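Local coordinates for conserved hypothetical exported protein (Bacteroides fragilis, PDB 4JJA) that is of unproven function but probably removes N-acetylmuramic acid from peptidoglycan fragments, as an exported exo-beta-N-acetylmuramidase of the NamZ family, at residues 5-10 against 201-206; 142-147 against 170-175; 179-184 against 195-200; 205-210 against 364-369. All blocks are in the same frame, centred on the assembly; numbering follows the deposited sequence.

All four contacts gather on the Rossmann-like part of the fold, around the edge of its six-stranded parallel sheet, where 197-200 is outermost and 136-140 lies next to it. Along the sequence, interactions 2 and 3 follow one another between the two segments of interaction 1, and interaction 4 starts at Tyr205, where interaction 1 is finishing. The centres of interactions 1, 2 and 4 lie 9 to 14 Å apart; that of interaction 3 is 15 to 17 Å from the others. Tyrosine hydroxyls join interactions 1, 2 and 4, Tyr205 to Asn144 and Tyr368 to Cys202; Val199 and Leu181 pack on Leu367. Both chain ends are laid against the loop following edge strand 197-200.

Interaction 1. Residues 5-10 against 201-206; sequences DVIIGA and PCKNYT
Ile7 and Lys203 exchange two backbone hydrogen bonds, making an isolated antiparallel hydrogen-bonded pair. Ile7 N donates to Lys203 O at 2.9 Å, almost straight at 170°, and Lys203 N donates to Ile7 O at the same length.

The side chain of Asn204 carries the contact one residue further. Its CB lies 3.3 Å from Asp5 O, and CG stays close to that same oxygen. At the tip, ND2 donates to Asp5 O over 2.9 Å, with the acceptor in the amide plane of Asn204. ND2 also lies beside the end of Ile7, with CD1 3.9 Å away. With CG beside the backbone N (chi1 -54°), the amide faces Asp5 across the contact. Asparagine suits this position twice over: it tolerates the left-handed backbone found here, and its amide extends the pairing where backbone bonding has stopped.

On the other side of the pairing Val6 packs over the backbone: CG2 lies 3.4 Å from Asn204 O and also meets Tyr205 CD1, while CG1 touches Cys202 CB at 4.2 Å; a branched residue can fill both places at once. Beside it, Cys202, a small buried residue, sets SG 4.1 Å from Ile8 CA. Cys202 N bonds to the hydroxyl of Tyr368, and Gly9 has backbone bonds with Asp141. The arrangement is a single beta bridge, by which the N-terminal lead into helix 13-20 is laid against the loop leaving edge strand 197-200 of a Rossmann-like sheet.

Interaction 2. Residues 142-147 against 170-175; sequences RPNPNG and IVHGMT
The imidazole of His172 and the carboxamide of Asn144 are the flat groups here, meeting obliquely with Asn144 ND2 3.8 Å from His172 CE1. One face of the imidazole has a water 4.0 Å above its plane, toward the rim. At its edge ND1 accepts from Met174 N in the ring plane, which fixes the rotation of the ring. The asparagine amide works at both ends: OD1 takes Asn146 N at 2.8 Å from above the carbonyl plane, closing an Asx turn, while ND2 reaches across to Met174 O at 2.9 Å along a bent path of 132°. ND2 also donates to the water, which in turn holds Asn146 O and Gly173 N, so one buried molecule joins both loops. Asn144 CG stands anti to the backbone N (chi1 179°), which carries the amide over to the other loop. Glycine suits position 173 because its phi is positive. The CG2 of Thr175 rests 3.6 Å from Arg142 O. Thr175 is the N-cap of helix 176-185, and its OG1 also bonds Asp141. The contact thus sits between the end of strand 136-140 and the start of that helix, with helix 224-233 against Val171 and helix 352-362 against selenomethionine Met174.

Interaction 3. Residues 179-184 against 195-200; sequences LALMVN and CDVTVI
Asn184 and Cys195 meet in a beta-alpha-beta crossover: helix 176-185 follows strand 136-140 and leads back to the parallel strand 197-200. The short helical and strand segments run nearly antiparallel, at 158°, with their axes 9.4 Å apart. Near the end of the helix the Asn184 carboxamide grips the backbone of Cys195 by two bonds. Its OD1 receives Cys195 N at 2.9 Å, and its ND2 donates to Cys195 O at 2.8 Å, in the carbonyl plane and on a lone pair, though bent, with the oxygen tilted out of the Asn184 amide plane. An amide, offering an acceptor beside a donor, is well matched to one residue's N-H and C=O. ND2 also passes 3.7 Å from Val197 CG2.

Apolar contacts take over along the strand. Val197 sends CG1, anti to its own backbone N (chi1 174°), between two helix residues, Ala180 CB at 4.4 Å and Leu181 CD2 at 4.3 Å. Small Ala180, pointing at the strand, is consistent with the close approach of the axes, while longer Leu181 also touches Val199 CG2 through CG. Beta-branched valines favour the extended backbone. Beyond the contact, Ala180 leans on Ile139 of neighbouring strand 136-140, helix 119-132 packs against Val183 and Cys195, and helix 352-362 lies against selenomethionine Met182.

Interaction 4. Residues 205-210 against 364-369; sequences YTHQTM and PYLLYQ
Gln369, Tyr368 and His207 bury the most surface here, and each meets its partners in a different way. Gln369 is joined through its backbone and its side chain. Its O accepts from His207 N at 2.9 Å, with the donor nearly along the C=O axis, and its N reaches Tyr205 O through a water. Having CG anti to the backbone N (chi1 -176°), the extended side chain runs alongside Thr206, its NE2 3.9 Å from Thr206 CG2. The same NE2 donates to a second water, which also accepts from Gln208 NE2. A long polar side chain suits this exposed border, since its aliphatic part packs while the amide engages solvent.

Tyr368 presents a ring covered on both faces. Leu367 CB lies over one, offset toward the rim, and on the opposite face Tyr205 CD2 stands 3.5 Å above the centre. This is a T-shaped pair with the edge of Tyr205 as the stem, centroids 4.8 Å apart and planes at 78°. The Tyr368 hydroxyl ends on Asp141 and Cys202, so the ring packs between Leu367 and Tyr205 while its hydroxyl meets polar groups.

His207, in the conformer described, sets NE2 at the edge of the Tyr368 ring, 4.0 Å from CD2. Its CD2 comes 3.6 Å from Tyr368 O, close to the imidazole plane. NE2 bonds Glu178 and ND1 bonds Gly147 O, which anchor the imidazole at both ring nitrogens and help fix its rotation. The result is a small aromatic cluster beside a type I turn that begins with an ST turn at Thr206, and it fastens the C-terminal tail to the Rossmann-like domain.

Interaction 1. Residues 5-10 against 201-206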
loop_
_atom_site.group_PDB
_atom_site.type_symbol
_atom_site.label_atom_id
_atom_site.label_comp_id
_atom_site.label_asym_id
_atom_site.label_seq_id
_atom_site.Cartn_x
_atom_site.Cartn_y
_atom_site.Cartn_z
ATOM N N ASP A 5 22.325 6.677 4.818
ATOM C CA ASP A 5 20.920 6.797 4.475
ATOM C C ASP A 5 20.546 5.974 3.260
ATOM O O ASP A 5 21.369 5.677 2.407
ATOM C CB ASP A 5 20.595 8.236 4.185
ATOM C CG ASP A 5 20.702 9.104 5.420
ATOM O OD1 ASP A 5 20.803 8.537 6.544
ATOM O OD2 ASP A 5 20.687 10.335 5.256
ATOM N N VAL A 6 19.278 5.599 3.227
ATOM C CA VAL A 6 18.784 4.838 2.079
ATOM C C VAL A 6 19.016 5.614 0.799
ATOM O O VAL A 6 18.736 6.795 0.738
ATOM C CB VAL A 6 17.278 4.505 2.228
ATOM C CG1 VAL A 6 16.762 3.906 0.933
ATOM C CG2 VAL A 6 17.065 3.546 3.371
ATOM N N ILE A 7 19.480 4.920 -0.230
ATOM C CA ILE A 7 19.575 5.503 -1.569
ATOM C C ILE A 7 18.552 4.726 -2.410
ATOM O O ILE A 7 18.707 3.540 -2.698
ATOM C CB ILE A 7 20.992 5.377 -2.168
ATOM C CG1 ILE A 7 22.040 6.001 -1.266
ATOM C CG2 ILE A 7 21.054 5.946 -3.580
ATOM C CD1 ILE A 7 23.492 5.725 -1.709
ATOM N N ILE A 8 17.488 5.400 -2.800
ATOM C CA ILE A 8 16.435 4.739 -3.559
ATOM C C ILE A 8 16.924 4.428 -4.980
ATOM O O ILE A 8 17.924 4.983 -5.463
ATOM C CB ILE A 8 15.145 5.563 -3.600
ATOM C CG1 ILE A 8 15.348 6.882 -4.345
ATOM C CG2 ILE A 8 14.556 5.758 -2.168
ATOM C CD1 ILE A 8 14.044 7.653 -4.601
ATOM N N GLY A 9 16.234 3.520 -5.660
ATOM C CA GLY A 9 16.592 3.135 -7.010
ATOM C C GLY A 9 16.710 4.357 -7.931
ATOM O O GLY A 9 17.628 4.435 -8.731
ATOM N N ALA A 10 15.726 5.264 -7.872
ATOM C CA ALA A 10 15.665 6.381 -8.826
ATOM C C ALA A 10 16.857 7.321 -8.708
ATOM O O ALA A 10 17.180 8.014 -9.674
ATOM C CB ALA A 10 14.371 7.139 -8.693
ATOM N N PRO A 201 17.688 -2.048 -7.036
ATOM C CA PRO A 201 17.409 -2.072 -5.604
ATOM C C PRO A 201 17.891 -0.835 -4.891
ATOM O O PRO A 201 18.832 -0.178 -5.329
ATOM C CB PRO A 201 18.187 -3.319 -5.108
ATOM C CG PRO A 201 18.403 -4.166 -6.283
ATOM C CD PRO A 201 18.531 -3.195 -7.424
ATOM N N CYS A 202 17.258 -0.535 -3.771
ATOM C CA CYS A 202 17.783 0.480 -2.901
ATOM C C CYS A 202 19.148 0.064 -2.342
ATOM O O CYS A 202 19.403 -1.128 -2.163
ATOM C CB CYS A 202 16.886 0.660 -1.688
ATOM S SG CYS A 202 15.190 1.142 -2.041
ATOM N N LYS A 203 19.961 1.061 -2.018
ATOM C CA LYS A 203 21.196 0.828 -1.252
ATOM C C LYS A 203 20.982 1.281 0.174
ATOM O O LYS A 203 20.126 2.129 0.439
ATOM C CB LYS A 203 22.374 1.565 -1.841
ATOM C CG LYS A 203 22.703 1.098 -3.255
ATOM C CD LYS A 203 23.904 1.849 -3.842
ATOM C CE LYS A 203 24.451 1.181 -5.079
ATOM N NZ LYS A 203 24.453 -0.311 -5.051
ATOM N N ASN A 204 21.753 0.701 1.087
ATOM C CA ASN A 204 21.673 1.001 2.525
ATOM C C ASN A 204 20.292 0.718 3.063
ATOM O O ASN A 204 19.724 1.490 3.819
ATOM C CB ASN A 204 22.103 2.440 2.802
ATOM C CG ASN A 204 23.472 2.758 2.242
ATOM O OD1 ASN A 204 24.384 1.891 2.220
ATOM N ND2 ASN A 204 23.625 3.992 1.773
ATOM N N TYR A 205 19.770 -0.431 2.659
ATOM C CA TYR A 205 18.394 -0.825 3.035
ATOM C C TYR A 205 18.319 -2.310 3.344
ATOM O O TYR A 205 18.763 -3.146 2.558
ATOM C CB TYR A 205 17.422 -0.508 1.870
ATOM C CG TYR A 205 15.980 -0.818 2.199
ATOM C CD1 TYR A 205 15.299 -0.150 3.200
ATOM C CD2 TYR A 205 15.281 -1.784 1.486
ATOM C CE1 TYR A 205 13.997 -0.515 3.507
ATOM C CE2 TYR A 205 13.952 -2.127 1.788
ATOM C CZ TYR A 205 13.306 -1.454 2.773
ATOM O OH TYR A 205 11.987 -1.809 3.084
ATOM N N THR A 206 17.774 -2.626 4.530
ATOM C CA THR A 206 17.465 -3.980 4.937
ATOM C C THR A 206 15.997 -4.007 5.335
ATOM O O THR A 206 15.351 -2.966 5.514
ATOM C CB THR A 206 18.295 -4.423 6.161
ATOM O OG1 THR A 206 17.832 -3.700 7.291
ATOM C CG2 THR A 206 19.805 -4.186 5.906
#

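Interaction 2. Residues 142-147 against 170-175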
loop_
_atom_site.group_PDB
_atom_site.type_symbol
_atom_site.label_atom_id
_atom_site.label_comp_id
_atom_site.label_asym_id
_atom_site.label_seq_id
_atom_site.Cartn_x
_atom_site.Cartn_y
_atom_site.Cartn_z
ATOM N N ARG A 142 11.735 1.456 -4.047
ATOM C CA ARG A 142 11.661 2.314 -2.880
ATOM C C ARG A 142 11.378 1.433 -1.677
ATOM O O ARG A 142 10.808 0.361 -1.801
ATOM C CB ARG A 142 10.603 3.401 -3.011
ATOM C CG ARG A 142 10.938 4.425 -4.091
ATOM C CD ARG A 142 9.913 5.544 -4.178
ATOM N NE ARG A 142 10.277 6.424 -5.302
ATOM C CZ ARG A 142 10.738 7.652 -5.210
ATOM N NH1 ARG A 142 10.836 8.262 -4.031
ATOM N NH2 ARG A 142 11.072 8.297 -6.319
ATOM N N PRO A 143 11.767 1.902 -0.495
ATOM C CA PRO A 143 11.501 1.120 0.702
ATOM C C PRO A 143 10.041 0.858 0.981
ATOM O O PRO A 143 9.191 1.635 0.565
ATOM C CB PRO A 143 12.103 1.982 1.840
ATOM C CG PRO A 143 13.183 2.729 1.181
ATOM C CD PRO A 143 12.598 3.073 -0.176
ATOM N N ASN A 144 9.789 -0.240 1.688
ATOM C CA ASN A 144 8.492 -0.480 2.292
ATOM C C ASN A 144 8.588 0.028 3.723
ATOM O O ASN A 144 9.368 -0.525 4.497
ATOM C CB ASN A 144 8.187 -1.979 2.242
ATOM C CG ASN A 144 6.860 -2.341 2.862
ATOM O OD1 ASN A 144 6.232 -1.518 3.545
ATOM N ND2 ASN A 144 6.464 -3.613 2.680
ATOM N N PRO A 145 7.820 1.074 4.106
ATOM C CA PRO A 145 7.930 1.581 5.471
ATOM C C PRO A 145 7.436 0.593 6.521
ATOM O O PRO A 145 7.720 0.744 7.692
ATOM C CB PRO A 145 7.066 2.840 5.439
ATOM C CG PRO A 145 6.030 2.541 4.370
ATOM C CD PRO A 145 6.782 1.784 3.320
ATOM N N ASN A 146 6.676 -0.410 6.074
ATOM C CA ASN A 146 6.217 -1.534 6.883
ATOM C C ASN A 146 6.913 -2.843 6.437
ATOM O O ASN A 146 6.363 -3.930 6.567
ATOM C CB ASN A 146 4.675 -1.645 6.832
ATOM C CG ASN A 146 4.018 -0.603 7.692
ATOM O OD1 ASN A 146 4.297 -0.538 8.909
ATOM N ND2 ASN A 146 3.067 0.143 7.133
ATOM N N GLY A 147 8.141 -2.719 5.965
ATOM C CA GLY A 147 8.917 -3.846 5.474
ATOM C C GLY A 147 9.597 -4.656 6.537
ATOM O O GLY A 147 10.251 -5.651 6.198
ATOM N N ILE A 170 -1.651 -9.639 5.307
ATOM C CA ILE A 170 -2.062 -8.260 5.366
ATOM C C ILE A 170 -0.848 -7.348 5.235
ATOM O O ILE A 170 -0.839 -6.373 4.444
ATOM C CB ILE A 170 -2.876 -7.963 6.662
ATOM C CG1 ILE A 170 -4.215 -8.731 6.629
ATOM C CG2 ILE A 170 -3.115 -6.484 6.861
ATOM C CD1 ILE A 170 -5.039 -8.600 7.911
ATOM N N VAL A 171 0.168 -7.604 6.068
ATOM C CA VAL A 171 1.447 -6.881 6.041
ATOM C C VAL A 171 2.378 -7.906 5.381
ATOM O O VAL A 171 2.749 -8.911 5.998
ATOM C CB VAL A 171 1.879 -6.486 7.463
ATOM C CG1 VAL A 171 3.333 -5.911 7.399
ATOM C CG2 VAL A 171 0.905 -5.516 8.125
ATOM N N HIS A 172 2.742 -7.658 4.121
ATOM C CA HIS A 172 3.510 -8.630 3.349
ATOM C C HIS A 172 5.028 -8.476 3.523
ATOM O O HIS A 172 5.782 -9.410 3.218
ATOM C CB HIS A 172 3.090 -8.605 1.873
ATOM C CG HIS A 172 3.144 -7.244 1.266
ATOM N ND1 HIS A 172 4.337 -6.605 0.988
ATOM C CD2 HIS A 172 2.148 -6.427 0.841
ATOM C CE1 HIS A 172 4.056 -5.448 0.405
ATOM N NE2 HIS A 172 2.729 -5.300 0.353
ATOM N N GLY A 173 5.463 -7.299 3.984
ATOM C CA GLY A 173 6.823 -7.047 4.262
ATOM C C GLY A 173 7.769 -6.835 3.104
ATOM O O GLY A 173 8.967 -6.841 3.302
HETATM N N MSE A 174 7.248 -6.656 1.887
HETATM C CA MSE A 174 8.071 -6.666 0.694
HETATM C C MSE A 174 8.045 -5.318 -0.005
HETATM O O MSE A 174 7.084 -4.580 0.060
HETATM C CB MSE A 174 7.569 -7.713 -0.308
HETATM C CG MSE A 174 7.551 -9.102 0.322
HETATM SE SE MSE A 174 6.823 -10.527 -0.787
HETATM C CE MSE A 174 8.315 -10.760 -1.831
ATOM N N THR A 175 9.149 -4.988 -0.655
ATOM C CA THR A 175 9.125 -3.864 -1.572
ATOM C C THR A 175 8.354 -4.203 -2.856
ATOM O O THR A 175 8.132 -5.382 -3.131
ATOM C CB THR A 175 10.527 -3.380 -1.947
ATOM O OG1 THR A 175 11.156 -4.339 -2.807
ATOM C CG2 THR A 175 11.341 -3.023 -0.735
HETATM O O HOH W 1 4.553 -4.703 4.540
#

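Interaction 3. Residues 179-184 against 195-200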
loop_
_atom_site.group_PDB
_atom_site.type_symbol
_atom_site.label_atom_id
_atom_site.label_comp_id
_atom_site.label_asym_id
_atom_site.label_seq_id
_atom_site.Cartn_x
_atom_site.Cartn_y
_atom_site.Cartn_z
ATOM N N LEU A 179 8.045 -7.911 -4.559
ATOM C CA LEU A 179 6.746 -8.443 -4.854
ATOM C C LEU A 179 6.609 -8.761 -6.330
ATOM O O LEU A 179 6.035 -9.785 -6.688
ATOM C CB LEU A 179 5.653 -7.482 -4.377
ATOM C CG LEU A 179 4.237 -7.972 -4.463
ATOM C CD1 LEU A 179 4.039 -9.296 -3.692
ATOM C CD2 LEU A 179 3.287 -6.909 -3.894
ATOM N N ALA A 180 7.127 -7.907 -7.209
ATOM C CA ALA A 180 7.066 -8.168 -8.643
ATOM C C ALA A 180 7.762 -9.471 -8.962
ATOM O O ALA A 180 7.257 -10.280 -9.785
ATOM C CB ALA A 180 7.669 -7.040 -9.432
ATOM N N LEU A 181 8.941 -9.683 -8.386
ATOM C CA LEU A 181 9.661 -10.921 -8.612
ATOM C C LEU A 181 8.855 -12.138 -8.166
ATOM O O LEU A 181 8.858 -13.194 -8.834
ATOM C CB LEU A 181 11.046 -10.873 -7.945
ATOM C CG LEU A 181 12.018 -9.791 -8.458
ATOM C CD1 LEU A 181 13.319 -9.755 -7.652
ATOM C CD2 LEU A 181 12.308 -9.949 -9.969
HETATM N N MSE A 182 8.185 -12.015 -7.028
HETATM C CA MSE A 182 7.331 -13.090 -6.528
HETATM C C MSE A 182 6.142 -13.341 -7.414
HETATM O O MSE A 182 5.787 -14.499 -7.663
HETATM C CB MSE A 182 6.911 -12.823 -5.087
HETATM C CG MSE A 182 6.115 -13.945 -4.479
HETATM SE SE MSE A 182 5.937 -13.634 -2.549
HETATM C CE MSE A 182 5.596 -15.496 -2.045
ATOM N N VAL A 183 5.491 -12.297 -7.914
ATOM C CA VAL A 183 4.388 -12.462 -8.846
ATOM C C VAL A 183 4.816 -13.271 -10.067
ATOM O O VAL A 183 4.083 -14.164 -10.487
ATOM C CB VAL A 183 3.873 -11.058 -9.262
ATOM C CG1 VAL A 183 3.009 -11.114 -10.506
ATOM C CG2 VAL A 183 3.167 -10.393 -8.071
ATOM N N ASN A 184 6.009 -13.017 -10.583
ATOM C CA ASN A 184 6.523 -13.811 -11.686
ATOM C C ASN A 184 6.735 -15.232 -11.226
ATOM O O ASN A 184 6.226 -16.150 -11.883
ATOM C CB ASN A 184 7.809 -13.214 -12.249
ATOM C CG ASN A 184 7.574 -12.174 -13.329
ATOM O OD1 ASN A 184 6.521 -12.093 -13.974
ATOM N ND2 ASN A 184 8.605 -11.365 -13.545
ATOM N N CYS A 195 6.543 -11.569 -16.828
ATOM C CA CYS A 195 6.953 -10.303 -17.378
ATOM C C CYS A 195 8.460 -10.130 -17.213
ATOM O O CYS A 195 9.024 -10.447 -16.153
ATOM C CB CYS A 195 6.146 -9.188 -16.661
ATOM S SG CYS A 195 6.473 -7.533 -17.224
ATOM N N ASP A 196 9.149 -9.599 -18.220
ATOM C CA ASP A 196 10.543 -9.237 -18.121
ATOM C C ASP A 196 10.659 -8.052 -17.142
ATOM O O ASP A 196 10.207 -6.966 -17.454
ATOM C CB ASP A 196 11.068 -8.849 -19.516
ATOM C CG ASP A 196 12.550 -8.664 -19.580
ATOM O OD1 ASP A 196 13.164 -8.352 -18.568
ATOM O OD2 ASP A 196 13.125 -8.735 -20.723
ATOM N N VAL A 197 11.279 -8.290 -15.996
ATOM C CA VAL A 197 11.419 -7.307 -14.906
ATOM C C VAL A 197 12.874 -7.167 -14.491
ATOM O O VAL A 197 13.543 -8.155 -14.226
ATOM C CB VAL A 197 10.587 -7.728 -13.644
ATOM C CG1 VAL A 197 10.890 -6.758 -12.487
ATOM C CG2 VAL A 197 9.111 -7.721 -13.938
ATOM N N THR A 198 13.324 -5.933 -14.430
ATOM C CA THR A 198 14.601 -5.589 -13.826
ATOM C C THR A 198 14.326 -4.646 -12.674
ATOM O O THR A 198 13.535 -3.714 -12.827
ATOM C CB THR A 198 15.493 -4.875 -14.837
ATOM O OG1 THR A 198 15.700 -5.724 -15.960
ATOM C CG2 THR A 198 16.827 -4.371 -14.214
ATOM N N VAL A 199 14.894 -4.945 -11.515
ATOM C CA VAL A 199 14.783 -4.082 -10.343
ATOM C C VAL A 199 16.134 -3.408 -10.090
ATOM O O VAL A 199 17.160 -4.076 -10.057
ATOM C CB VAL A 199 14.313 -4.840 -9.084
ATOM C CG1 VAL A 199 14.117 -3.853 -7.947
ATOM C CG2 VAL A 199 13.078 -5.690 -9.381
ATOM N N ILE A 200 16.112 -2.086 -9.891
ATOM C CA ILE A 200 17.252 -1.343 -9.355
ATOM C C ILE A 200 16.995 -1.243 -7.846
ATOM O O ILE A 200 16.123 -0.501 -7.397
ATOM C CB ILE A 200 17.389 0.074 -9.944
ATOM C CG1 ILE A 200 17.387 0.017 -11.478
ATOM C CG2 ILE A 200 18.629 0.767 -9.364
ATOM C CD1 ILE A 200 18.505 -0.848 -12.117
#

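Interaction 4. Residues 205-210 against 364-369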
loop_
_atom_site.group_PDB
_atom_site.type_symbol
_atom_site.label_atom_id
_atom_site.label_comp_id
_atom_site.label_asym_id
_atom_site.label_seq_id
_atom_site.Cartn_x
_atom_site.Cartn_y
_atom_site.Cartn_z
ATOM N N TYR A 205 19.770 -0.431 2.659
ATOM C CA TYR A 205 18.394 -0.825 3.035
ATOM C C TYR A 205 18.319 -2.310 3.344
ATOM O O TYR A 205 18.763 -3.146 2.558
ATOM C CB TYR A 205 17.422 -0.508 1.870
ATOM C CG TYR A 205 15.980 -0.818 2.199
ATOM C CD1 TYR A 205 15.299 -0.150 3.200
ATOM C CD2 TYR A 205 15.281 -1.784 1.486
ATOM C CE1 TYR A 205 13.997 -0.515 3.507
ATOM C CE2 TYR A 205 13.952 -2.127 1.788
ATOM C CZ TYR A 205 13.306 -1.454 2.773
ATOM O OH TYR A 205 11.987 -1.809 3.084
ATOM N N THR A 206 17.774 -2.626 4.530
ATOM C CA THR A 206 17.465 -3.980 4.937
ATOM C C THR A 206 15.997 -4.007 5.335
ATOM O O THR A 206 15.351 -2.966 5.514
ATOM C CB THR A 206 18.295 -4.423 6.161
ATOM O OG1 THR A 206 17.832 -3.700 7.291
ATOM C CG2 THR A 206 19.805 -4.186 5.906
ATOM N N HIS A 207 15.495 -5.210 5.599
ATOM C CA HIS A 207 14.154 -5.393 6.202
ATOM C C HIS A 207 14.070 -5.130 7.709
ATOM O O HIS A 207 13.091 -5.505 8.388
ATOM C CB HIS A 207 13.585 -6.747 5.830
ATOM C CG HIS A 207 13.178 -6.835 4.400
ATOM N ND1 HIS A 207 11.960 -6.363 3.952
ATOM C CD2 HIS A 207 13.832 -7.299 3.309
ATOM C CE1 HIS A 207 11.877 -6.557 2.645
ATOM N NE2 HIS A 207 13.002 -7.113 2.226
ATOM N N GLN A 208 15.090 -4.479 8.234
ATOM C CA GLN A 208 14.967 -3.746 9.516
ATOM C C GLN A 208 15.022 -2.253 9.426
ATOM O O GLN A 208 14.709 -1.584 10.421
ATOM C CB GLN A 208 16.065 -4.217 10.479
ATOM C CG GLN A 208 15.823 -5.588 11.004
ATOM C CD GLN A 208 16.886 -6.014 12.017
ATOM O OE1 GLN A 208 16.894 -5.517 13.138
ATOM N NE2 GLN A 208 17.775 -6.894 11.618
ATOM N N THR A 209 15.385 -1.709 8.253
ATOM C CA THR A 209 15.483 -0.293 8.118
ATOM C C THR A 209 14.086 0.309 8.258
ATOM O O THR A 209 13.150 -0.166 7.614
ATOM C CB THR A 209 16.015 0.080 6.749
ATOM O OG1 THR A 209 17.266 -0.555 6.530
ATOM C CG2 THR A 209 16.138 1.613 6.542
HETATM N N MSE A 210 13.955 1.393 9.001
HETATM C CA MSE A 210 12.709 2.110 9.222
HETATM C C MSE A 210 12.714 3.388 8.430
HETATM O O MSE A 210 12.914 4.478 8.974
HETATM C CB MSE A 210 12.496 2.381 10.712
HETATM C CG MSE A 210 12.609 1.109 11.553
HETATM SE SE MSE A 210 11.448 -0.364 11.050
HETATM C CE MSE A 210 9.737 0.507 11.336
ATOM N N PRO A 364 12.971 -16.508 -1.722
ATOM C CA PRO A 364 13.754 -16.400 -2.977
ATOM C C PRO A 364 13.621 -15.108 -3.741
ATOM O O PRO A 364 14.427 -14.848 -4.637
ATOM C CB PRO A 364 13.182 -17.539 -3.858
ATOM C CG PRO A 364 12.447 -18.486 -2.907
ATOM C CD PRO A 364 11.979 -17.600 -1.765
ATOM N N TYR A 365 12.637 -14.289 -3.373
ATOM C CA TYR A 365 12.318 -13.063 -4.065
ATOM C C TYR A 365 12.815 -11.827 -3.333
ATOM O O TYR A 365 12.674 -10.703 -3.868
ATOM C CB TYR A 365 10.809 -13.006 -4.290
ATOM C CG TYR A 365 10.281 -14.233 -4.955
ATOM C CD1 TYR A 365 10.661 -14.575 -6.244
ATOM C CD2 TYR A 365 9.517 -15.123 -4.254
ATOM C CE1 TYR A 365 10.243 -15.715 -6.816
ATOM C CE2 TYR A 365 9.054 -16.272 -4.848
ATOM C CZ TYR A 365 9.421 -16.572 -6.133
ATOM O OH TYR A 365 8.981 -17.717 -6.765
ATOM N N LEU A 366 13.385 -11.990 -2.139
ATOM C CA LEU A 366 13.870 -10.846 -1.400
ATOM C C LEU A 366 15.121 -10.303 -2.044
ATOM O O LEU A 366 15.938 -11.028 -2.586
ATOM C CB LEU A 366 14.130 -11.147 0.073
ATOM C CG LEU A 366 12.911 -11.628 0.862
ATOM C CD1 LEU A 366 13.245 -11.934 2.315
ATOM C CD2 LEU A 366 11.672 -10.671 0.733
ATOM N N LEU A 367 15.248 -8.993 -2.012
ATOM C CA LEU A 367 16.379 -8.277 -2.563
ATOM C C LEU A 367 17.256 -7.647 -1.504
ATOM O O LEU A 367 18.312 -7.057 -1.797
ATOM C CB LEU A 367 15.889 -7.194 -3.516
ATOM C CG LEU A 367 15.252 -7.679 -4.820
ATOM C CD1 LEU A 367 14.535 -6.524 -5.512
ATOM C CD2 LEU A 367 16.284 -8.386 -5.702
ATOM N N TYR A 368 16.821 -7.752 -0.253
ATOM C CA TYR A 368 17.483 -7.107 0.870
ATOM C C TYR A 368 17.514 -8.089 2.009
ATOM O O TYR A 368 16.720 -9.003 2.059
ATOM C CB TYR A 368 16.685 -5.843 1.328
ATOM C CG TYR A 368 16.321 -4.970 0.139
ATOM C CD1 TYR A 368 17.257 -4.164 -0.449
ATOM C CD2 TYR A 368 15.051 -4.947 -0.375
ATOM C CE1 TYR A 368 16.928 -3.385 -1.551
ATOM C CE2 TYR A 368 14.727 -4.191 -1.476
ATOM C CZ TYR A 368 15.660 -3.391 -2.050
ATOM O OH TYR A 368 15.386 -2.607 -3.148
ATOM N N GLN A 369 18.426 -7.843 2.941
ATOM C CA GLN A 369 18.550 -8.670 4.115
ATOM C C GLN A 369 17.221 -8.850 4.809
ATOM O O GLN A 369 16.533 -7.874 5.084
ATOM C CB GLN A 369 19.541 -8.013 5.079
ATOM C CG GLN A 369 19.904 -8.759 6.343
ATOM C CD GLN A 369 20.717 -7.888 7.219
ATOM O OE1 GLN A 369 21.934 -7.730 6.984
ATOM N NE2 GLN A 369 20.096 -7.288 8.169
HETATM O O HOH W 2 20.083 -5.550 2.420
HETATM O O HOH W 3 17.471 -7.369 8.728
#